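PDB 6NXC: L-asparaginase 1 from Escherichia coli, which hydrolyses L-asparagine to L-aspartate and ammonium as a homotetrameric cytoplasmic enzyme that is allosterically activated by L-asparagine. Local coordinates for residues I95-H109 / L121-T135. The protein carries 1 engineered substitution. Sequence-based numbering, arbitrary orientation.
Sequences IKAHYDDYDGFVILH and LSFMLENLGKPVIVT
Lys130 crosses one face of the Tyr99 ring: with CG beside the backbone N (chi1 -56°) and the chain extended beyond, CE comes above the centre at 4.1 Å from the centroid and NZ lies farther out in a cation-pi contact, 5° off the ring normal. The ammonium donates to two backbone carbonyls of the turn after helix 85-98, at 2.9 Å to Tyr99 O and 2.9 Å to Tyr102 O, while a water links it to Asp103 OD1. At the ring's edge, Tyr99 OH accepts from Gly129 N at 2.8 Å and donates to a second water, bound to Asn127 O. Lys130 CD also meets the edge of Phe105, in the plane of that ring. With an alanine here, both carbonyls would probably lose their ammonium donor and one Tyr99 face its aliphatic cover. Deeper in, Ile95 CD1 rests against both Leu125 CD1 (4.0 Å) and Val132 CG1, which also packs on Ile107 CG1. On the opposite sheet face, Thr135 CG2 lies beside Leu108 CD2, under helix 148-161. Just past strand 104-108, His109 touches substrate-binding Ser80. Strands 104-108 and 132-135 run parallel, 19° apart; joined through helix 114-124, they form a beta-alpha-beta crossover of the asparaginase N-terminal domain.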
loop_
_atom_site.group_PDB
_atom_site.type_symbol
_atom_site.label_atom_id
_atom_site.label_comp_id
_atom_site.label_asym_id
_atom_site.label_seq_id
_atom_site.Cartn_x
_atom_site.Cartn_y
_atom_site.Cartn_z
ATOM N N ILE B 95 -30.049 14.522 15.062
ATOM C CA ILE B 95 -29.971 14.899 13.609
ATOM C C ILE B 95 -31.377 15.307 13.128
ATOM O O ILE B 95 -31.535 16.388 12.517
ATOM C CB ILE B 95 -29.371 13.765 12.762
ATOM C CG1 ILE B 95 -27.899 13.565 13.101
ATOM C CG2 ILE B 95 -29.613 13.945 11.250
ATOM C CD1 ILE B 95 -27.399 12.201 12.677
ATOM N N LYS B 96 -32.401 14.527 13.443
ATOM C CA LYS B 96 -33.785 14.733 12.947
ATOM C C LYS B 96 -34.303 16.037 13.541
ATOM O O LYS B 96 -34.860 16.851 12.795
ATOM C CB LYS B 96 -34.686 13.566 13.365
ATOM C CG LYS B 96 -36.201 13.734 13.088
ATOM C CD LYS B 96 -36.526 13.901 11.653
ATOM C CE LYS B 96 -37.995 14.097 11.326
ATOM N NZ LYS B 96 -38.158 14.612 9.925
ATOM N N ALA B 97 -34.007 16.290 14.817
ATOM C CA ALA B 97 -34.378 17.538 15.540
ATOM C C ALA B 97 -33.855 18.767 14.839
ATOM O O ALA B 97 -34.597 19.788 14.834
ATOM C CB ALA B 97 -33.941 17.516 16.968
ATOM N N HIS B 98 -32.682 18.705 14.229
ATOM C CA HIS B 98 -32.020 19.890 13.671
ATOM C C HIS B 98 -31.994 19.822 12.147
ATOM O O HIS B 98 -31.384 20.726 11.544
ATOM C CB HIS B 98 -30.651 20.024 14.304
ATOM C CG HIS B 98 -30.788 20.259 15.775
ATOM N ND1 HIS B 98 -30.837 19.169 16.701
ATOM C CD2 HIS B 98 -31.006 21.385 16.503
ATOM C CE1 HIS B 98 -30.878 19.665 17.936
ATOM N NE2 HIS B 98 -31.072 20.974 17.852
ATOM N N TYR B 99 -32.574 18.820 11.545
ATOM C CA TYR B 99 -32.392 18.543 10.097
ATOM C C TYR B 99 -32.753 19.725 9.242
ATOM O O TYR B 99 -32.002 20.052 8.313
ATOM C CB TYR B 99 -33.231 17.374 9.664
ATOM C CG TYR B 99 -32.995 16.891 8.250
ATOM C CD1 TYR B 99 -31.800 16.351 7.817
ATOM C CD2 TYR B 99 -34.005 17.016 7.280
ATOM C CE1 TYR B 99 -31.643 15.862 6.553
ATOM C CE2 TYR B 99 -33.852 16.508 6.016
ATOM C CZ TYR B 99 -32.674 15.912 5.620
ATOM O OH TYR B 99 -32.592 15.405 4.375
ATOM N N ASP B 100 -33.952 20.294 9.471
ATOM C CA ASP B 100 -34.396 21.422 8.586
ATOM C C ASP B 100 -33.591 22.686 8.793
ATOM O O ASP B 100 -33.619 23.560 7.865
ATOM C CB ASP B 100 -35.898 21.699 8.748
ATOM C CG ASP B 100 -36.743 20.557 8.194
ATOM O OD1 ASP B 100 -36.258 19.797 7.342
ATOM O OD2 ASP B 100 -37.886 20.438 8.618
ATOM N N ASP B 101 -32.868 22.828 9.894
ATOM C CA ASP B 101 -32.212 24.094 10.305
ATOM C C ASP B 101 -30.764 24.248 9.808
ATOM O O ASP B 101 -30.198 25.342 9.936
ATOM C CB ASP B 101 -32.318 24.242 11.833
ATOM C CG ASP B 101 -33.776 24.244 12.295
ATOM O OD1 ASP B 101 -34.610 24.817 11.574
ATOM O OD2 ASP B 101 -34.068 23.573 13.270
ATOM N N TYR B 102 -30.122 23.177 9.370
ATOM C CA TYR B 102 -28.673 23.199 9.022
ATOM C C TYR B 102 -28.514 22.574 7.649
ATOM O O TYR B 102 -29.401 21.849 7.210
ATOM C CB TYR B 102 -27.911 22.444 10.111
ATOM C CG TYR B 102 -27.958 23.198 11.414
ATOM C CD1 TYR B 102 -29.008 23.033 12.317
ATOM C CD2 TYR B 102 -26.975 24.117 11.729
ATOM C CE1 TYR B 102 -29.089 23.746 13.510
ATOM C CE2 TYR B 102 -27.023 24.768 12.954
ATOM C CZ TYR B 102 -28.062 24.594 13.830
ATOM O OH TYR B 102 -28.072 25.306 15.003
ATOM N N ASP B 103 -27.367 22.796 7.034
ATOM C CA ASP B 103 -27.052 22.291 5.681
ATOM C C ASP B 103 -26.347 20.960 5.741
ATOM O O ASP B 103 -26.120 20.302 4.732
ATOM C CB ASP B 103 -26.260 23.335 4.945
ATOM C CG ASP B 103 -26.994 24.651 4.792
ATOM O OD1 ASP B 103 -28.192 24.537 4.488
ATOM O OD2 ASP B 103 -26.407 25.755 5.146
ATOM N N GLY B 104 -25.856 20.607 6.905
ATOM C CA GLY B 104 -25.140 19.332 7.090
ATOM C C GLY B 104 -24.809 19.095 8.540
ATOM O O GLY B 104 -24.916 20.040 9.356
ATOM N N PHE B 105 -24.252 17.914 8.822
ATOM C CA PHE B 105 -24.076 17.416 10.202
ATOM C C PHE B 105 -22.693 16.777 10.300
ATOM O O PHE B 105 -22.394 15.863 9.506
ATOM C CB PHE B 105 -25.246 16.446 10.450
ATOM C CG PHE B 105 -26.565 17.144 10.220
ATOM C CD1 PHE B 105 -27.228 17.810 11.246
ATOM C CD2 PHE B 105 -27.120 17.102 8.965
ATOM C CE1 PHE B 105 -28.402 18.505 10.984
ATOM C CE2 PHE B 105 -28.243 17.859 8.678
ATOM C CZ PHE B 105 -28.827 18.607 9.671
ATOM N N VAL B 106 -21.949 17.166 11.290
ATOM C CA VAL B 106 -20.708 16.437 11.664
ATOM C C VAL B 106 -20.900 15.849 13.048
ATOM O O VAL B 106 -21.334 16.572 14.010
ATOM C CB VAL B 106 -19.519 17.392 11.610
ATOM C CG1 VAL B 106 -18.268 16.744 12.231
ATOM C CG2 VAL B 106 -19.255 17.872 10.188
ATOM N N ILE B 107 -20.628 14.573 13.161
ATOM C CA ILE B 107 -20.771 13.849 14.420
ATOM C C ILE B 107 -19.323 13.689 14.922
ATOM O O ILE B 107 -18.598 12.867 14.341
ATOM C CB ILE B 107 -21.538 12.530 14.260
ATOM C CG1 ILE B 107 -22.886 12.585 13.509
ATOM C CG2 ILE B 107 -21.786 11.870 15.574
ATOM C CD1 ILE B 107 -23.812 13.674 13.958
ATOM N N LEU B 108 -18.977 14.372 16.016
ATOM C CA LEU B 108 -17.646 14.218 16.617
ATOM C C LEU B 108 -17.773 13.071 17.619
ATOM O O LEU B 108 -18.761 13.126 18.458
ATOM C CB LEU B 108 -17.252 15.472 17.396
ATOM C CG LEU B 108 -16.522 16.532 16.616
ATOM C CD1 LEU B 108 -16.106 17.682 17.559
ATOM C CD2 LEU B 108 -15.296 15.948 15.926
ATOM N N HIS B 109 -16.863 12.106 17.647
ATOM C CA HIS B 109 -17.141 10.777 18.244
ATOM C C HIS B 109 -15.783 10.164 18.598
ATOM O O HIS B 109 -14.805 10.474 17.916
ATOM C CB HIS B 109 -17.864 9.903 17.201
ATOM C CG HIS B 109 -18.560 8.693 17.675
ATOM N ND1 HIS B 109 -17.814 7.579 18.092
ATOM C CD2 HIS B 109 -19.895 8.352 17.786
ATOM C CE1 HIS B 109 -18.676 6.603 18.439
ATOM N NE2 HIS B 109 -19.953 7.023 18.192
ATOM N N LEU B 121 -26.264 4.682 11.826
ATOM C CA LEU B 121 -26.975 5.862 11.308
ATOM C C LEU B 121 -27.374 5.608 9.868
ATOM O O LEU B 121 -28.428 6.090 9.420
ATOM C CB LEU B 121 -26.151 7.151 11.451
ATOM C CG LEU B 121 -25.924 7.557 12.892
ATOM C CD1 LEU B 121 -24.985 8.735 12.914
ATOM C CD2 LEU B 121 -27.267 7.899 13.595
ATOM N N SER B 122 -26.539 4.917 9.069
ATOM C CA SER B 122 -26.824 4.649 7.670
ATOM C C SER B 122 -28.180 3.947 7.472
ATOM O O SER B 122 -28.902 4.250 6.537
ATOM C CB SER B 122 -25.734 3.915 6.915
ATOM O OG SER B 122 -25.666 2.554 7.223
ATOM N N PHE B 123 -28.464 2.926 8.245
ATOM C CA PHE B 123 -29.736 2.172 8.213
ATOM C C PHE B 123 -30.874 2.948 8.824
ATOM O O PHE B 123 -31.954 2.885 8.245
ATOM C CB PHE B 123 -29.546 0.844 8.957
ATOM C CG PHE B 123 -28.483 0.022 8.291
ATOM C CD1 PHE B 123 -28.701 -0.514 7.055
ATOM C CD2 PHE B 123 -27.287 -0.270 8.933
ATOM C CE1 PHE B 123 -27.722 -1.279 6.435
ATOM C CE2 PHE B 123 -26.332 -1.053 8.341
ATOM C CZ PHE B 123 -26.538 -1.531 7.079
ATOM N N MET B 124 -30.611 3.789 9.838
ATOM C CA MET B 124 -31.709 4.446 10.596
ATOM C C MET B 124 -32.244 5.635 9.763
ATOM O O MET B 124 -33.457 5.916 9.831
ATOM C CB MET B 124 -31.178 4.968 11.952
ATOM C CG MET B 124 -30.873 3.848 12.856
ATOM S SD MET B 124 -30.036 4.483 14.297
ATOM C CE MET B 124 -31.538 4.986 15.099
ATOM N N LEU B 125 -31.373 6.350 9.034
ATOM C CA LEU B 125 -31.750 7.652 8.430
ATOM C C LEU B 125 -32.273 7.368 7.001
ATOM O O LEU B 125 -31.488 7.404 6.015
ATOM C CB LEU B 125 -30.553 8.605 8.395
ATOM C CG LEU B 125 -29.926 8.954 9.724
ATOM C CD1 LEU B 125 -28.805 9.994 9.635
ATOM C CD2 LEU B 125 -30.960 9.514 10.638
ATOM N N GLU B 126 -33.568 7.292 6.792
ATOM C CA GLU B 126 -34.139 7.041 5.435
ATOM C C GLU B 126 -34.517 8.400 4.827
ATOM O O GLU B 126 -34.850 9.317 5.615
ATOM C CB GLU B 126 -35.392 6.142 5.594
ATOM C CG GLU B 126 -36.302 6.114 4.350
ATOM C CD GLU B 126 -37.622 5.347 4.466
ATOM O OE1 GLU B 126 -38.229 5.023 3.402
ATOM O OE2 GLU B 126 -38.055 5.088 5.603
ATOM N N ASN B 127 -34.375 8.539 3.523
ATOM C CA ASN B 127 -34.566 9.822 2.782
ATOM C C ASN B 127 -33.569 10.881 3.236
ATOM O O ASN B 127 -33.952 12.078 3.426
ATOM C CB ASN B 127 -35.986 10.370 2.896
ATOM C CG ASN B 127 -37.023 9.377 2.461
ATOM O OD1 ASN B 127 -36.737 8.476 1.696
ATOM N ND2 ASN B 127 -38.194 9.477 3.058
ATOM N N LEU B 128 -32.339 10.443 3.515
ATOM C CA LEU B 128 -31.284 11.402 3.931
ATOM C C LEU B 128 -30.890 12.282 2.732
ATOM O O LEU B 128 -30.328 11.732 1.779
ATOM C CB LEU B 128 -30.047 10.624 4.415
ATOM C CG LEU B 128 -28.944 11.510 4.958
ATOM C CD1 LEU B 128 -29.305 12.410 6.112
ATOM C CD2 LEU B 128 -27.791 10.682 5.436
ATOM N N GLY B 129 -31.075 13.606 2.825
ATOM C CA GLY B 129 -30.782 14.546 1.724
ATOM C C GLY B 129 -29.789 15.597 2.082
ATOM O O GLY B 129 -29.716 16.614 1.355
ATOM N N LYS B 130 -28.965 15.319 3.122
ATOM C CA LYS B 130 -27.903 16.214 3.585
ATOM C C LYS B 130 -26.791 15.332 4.091
ATOM O O LYS B 130 -27.022 14.204 4.467
ATOM C CB LYS B 130 -28.365 17.197 4.674
ATOM C CG LYS B 130 -29.563 18.053 4.256
ATOM C CD LYS B 130 -30.012 19.021 5.296
ATOM C CE LYS B 130 -31.326 19.680 4.917
ATOM N NZ LYS B 130 -31.590 20.934 5.627
ATOM N N PRO B 131 -25.550 15.836 4.068
ATOM C CA PRO B 131 -24.420 15.031 4.498
ATOM C C PRO B 131 -24.459 14.903 6.020
ATOM O O PRO B 131 -24.737 15.865 6.824
ATOM C CB PRO B 131 -23.247 15.849 3.952
ATOM C CG PRO B 131 -23.746 17.221 3.895
ATOM C CD PRO B 131 -25.167 17.146 3.499
ATOM N N VAL B 132 -23.981 13.731 6.433
ATOM C CA VAL B 132 -23.750 13.383 7.847
ATOM C C VAL B 132 -22.399 12.730 7.836
ATOM O O VAL B 132 -22.240 11.700 7.150
ATOM C CB VAL B 132 -24.818 12.439 8.393
ATOM C CG1 VAL B 132 -24.459 12.047 9.768
ATOM C CG2 VAL B 132 -26.248 12.987 8.343
ATOM N N ILE B 133 -21.465 13.343 8.519
ATOM C CA ILE B 133 -20.052 12.911 8.522
ATOM C C ILE B 133 -19.603 12.675 9.951
ATOM O O ILE B 133 -19.603 13.614 10.800
ATOM C CB ILE B 133 -19.162 13.985 7.874
ATOM C CG1 ILE B 133 -19.681 14.460 6.505
ATOM C CG2 ILE B 133 -17.747 13.469 7.864
ATOM C CD1 ILE B 133 -18.689 15.334 5.729
ATOM N N VAL B 134 -19.165 11.442 10.229
ATOM C CA VAL B 134 -18.626 11.120 11.546
ATOM C C VAL B 134 -17.109 11.304 11.449
ATOM O O VAL B 134 -16.520 10.803 10.501
ATOM C CB VAL B 134 -19.044 9.697 11.957
ATOM C CG1 VAL B 134 -18.666 9.370 13.366
ATOM C CG2 VAL B 134 -20.557 9.431 11.741
ATOM N N THR B 135 -16.528 11.892 12.467
ATOM C CA THR B 135 -15.052 12.098 12.600
ATOM C C THR B 135 -14.647 12.199 14.065
ATOM O O THR B 135 -15.476 12.231 14.972
ATOM C CB THR B 135 -14.602 13.295 11.722
ATOM O OG1 THR B 135 -13.201 13.110 11.468
ATOM C CG2 THR B 135 -14.809 14.668 12.330
HETATM O O HOH W 1 -34.806 14.874 3.295
HETATM O O HOH W 2 -29.856 22.577 3.841
#